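Local coordinates for periplasmic binding protein (Veillonella parvula, PDB 4N01) that probably captures a solute, perhaps an iron-siderophore or related metal complex, in the periplasm and delivers it to an ABC importer, at residues I307-L311 against S312-P316. Sequence-based numbering, arbitrary orientation. Where two conformers were deposited one is given.
Sequences IRVKL and SEITP
E313 folds its carboxylate back over the start of the turn, where E313 OE1 accepts a hydrogen bond from K310 N at 2.9 Å in a nearly straight line (166°). The amide comes in from above the carboxylate plane, and E313 OE1 also lies 3.6 Å from V309 CB. With CG anti to its own carbonyl carbon (chi1 -73°) and the chain extended beyond, E313 reaches past K310 O, which E313 N binds at 2.9 Å. The K310 N to E313 OE1 bond is the N3-side-chain half of a capping box, the other bond closing the backbone turn, at the point where edge strand 306-309 of the four-stranded parallel sheet in the C-terminal lobe of this periplasmic binding protein passes into the short helix 311-314. The other carboxylate oxygen, OE2, forms a salt bridge with R326 of helix 320-332. With an alanine here in place of E313, K310 N is likely to lose this acceptor and R326 this carboxylate. At the next residue, L311 O is gripped from opposite faces of its carbonyl plane, by I314 N at 3.2 Å and by T315 OG1 at 2.7 Å. A chi1 of 55° turns the threonine hydroxyl back onto L311 O and sets T315 CG2 4.0 Å from L311 CD1. I314 crosses V309 at about a right angle, I314 CD1 to V309 CG2 4.0 Å, and W251 touches the side chains of both I314 and L311.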
loop_
_atom_site.group_PDB
_atom_site.type_symbol
_atom_site.label_atom_id
_atom_site.label_comp_id
_atom_site.label_asym_id
_atom_site.label_seq_id
_atom_site.Cartn_x
_atom_site.Cartn_y
_atom_site.Cartn_z
ATOM N N ILE A 307 12.585 7.859 10.982
ATOM C CA ILE A 307 11.250 7.354 11.285
ATOM C C ILE A 307 10.998 6.023 10.582
ATOM O O ILE A 307 11.214 5.886 9.380
ATOM C CB ILE A 307 10.194 8.366 10.847
ATOM C CG1 ILE A 307 10.342 9.635 11.686
ATOM C CG2 ILE A 307 8.787 7.804 11.014
ATOM C CD1 ILE A 307 9.394 10.687 11.304
ATOM N N ARG A 308 10.554 5.039 11.348
ATOM C CA ARG A 308 10.387 3.673 10.843
ATOM C C ARG A 308 8.987 3.453 10.302
ATOM O O ARG A 308 8.009 3.801 10.966
ATOM C CB ARG A 308 10.632 2.697 11.989
ATOM C CG ARG A 308 10.552 1.226 11.616
ATOM C CD ARG A 308 10.724 0.388 12.860
ATOM N NE ARG A 308 10.779 -1.043 12.568
ATOM C CZ ARG A 308 9.706 -1.802 12.391
ATOM N NH1 ARG A 308 8.502 -1.252 12.463
ATOM N NH2 ARG A 308 9.834 -3.101 12.141
ATOM N N VAL A 309 8.872 2.876 9.108
ATOM C CA VAL A 309 7.561 2.429 8.621
ATOM C C VAL A 309 7.680 1.064 7.982
ATOM O O VAL A 309 8.775 0.635 7.619
ATOM C CB VAL A 309 6.965 3.376 7.546
ATOM C CG1 VAL A 309 6.724 4.773 8.112
ATOM C CG2 VAL A 309 7.867 3.424 6.295
ATOM N N LYS A 310 6.547 0.384 7.848
ATOM C CA LYS A 310 6.452 -0.761 6.957
ATOM C C LYS A 310 5.907 -0.247 5.640
ATOM O O LYS A 310 5.112 0.696 5.619
ATOM C CB LYS A 310 5.497 -1.810 7.516
ATOM C CG LYS A 310 5.904 -2.336 8.886
ATOM C CD LYS A 310 7.239 -3.056 8.817
ATOM C CE LYS A 310 7.089 -4.382 8.083
ATOM N NZ LYS A 310 8.394 -5.127 7.991
ATOM N N LEU A 311 6.322 -0.868 4.542
ATOM C CA LEU A 311 5.855 -0.459 3.217
ATOM C C LEU A 311 4.327 -0.553 3.122
ATOM O O LEU A 311 3.695 0.256 2.442
ATOM C CB LEU A 311 6.510 -1.336 2.152
ATOM C CG LEU A 311 6.318 -0.923 0.696
ATOM C CD1 LEU A 311 7.022 0.397 0.435
ATOM C CD2 LEU A 311 6.830 -2.019 -0.235
ATOM N N SER A 312 3.743 -1.527 3.813
ATOM C CA SER A 312 2.290 -1.718 3.825
ATOM C C SER A 312 1.538 -0.515 4.398
ATOM O O SER A 312 0.350 -0.328 4.117
ATOM C CB SER A 312 1.928 -2.953 4.633
ATOM O OG SER A 312 2.263 -2.757 5.998
ATOM N N GLU A 313 2.233 0.286 5.206
ATOM C CA GLU A 313 1.635 1.437 5.875
ATOM C C GLU A 313 1.542 2.657 4.987
ATOM O O GLU A 313 0.695 3.525 5.209
ATOM C CB GLU A 313 2.460 1.799 7.122
ATOM C CG GLU A 313 2.279 0.813 8.273
ATOM C CD GLU A 313 3.195 1.101 9.450
ATOM O OE1 GLU A 313 4.319 1.618 9.238
ATOM O OE2 GLU A 313 2.789 0.819 10.599
ATOM N N ILE A 314 2.417 2.732 3.990
ATOM C CA ILE A 314 2.475 3.914 3.116
ATOM C C ILE A 314 2.096 3.618 1.672
ATOM O O ILE A 314 2.272 4.459 0.788
ATOM C CB ILE A 314 3.868 4.610 3.157
ATOM C CG1 ILE A 314 4.986 3.607 2.846
ATOM C CG2 ILE A 314 4.087 5.277 4.500
ATOM C CD1 ILE A 314 6.354 4.255 2.646
ATOM N N THR A 315 1.585 2.411 1.439
ATOM C CA THR A 315 1.062 2.023 0.137
ATOM C C THR A 315 -0.407 1.603 0.333
ATOM O O THR A 315 -0.845 1.412 1.475
ATOM C CB THR A 315 1.904 0.901 -0.487
ATOM O OG1 THR A 315 1.967 -0.195 0.429
ATOM C CG2 THR A 315 3.314 1.413 -0.784
ATOM N N PRO A 316 -1.174 1.477 -0.764
ATOM C CA PRO A 316 -2.619 1.254 -0.618
ATOM C C PRO A 316 -2.952 0.017 0.216
ATOM O O PRO A 316 -2.235 -0.980 0.141
ATOM C CB PRO A 316 -3.076 1.040 -2.058
ATOM C CG PRO A 316 -2.139 1.905 -2.859
ATOM C CD PRO A 316 -0.806 1.746 -2.170
#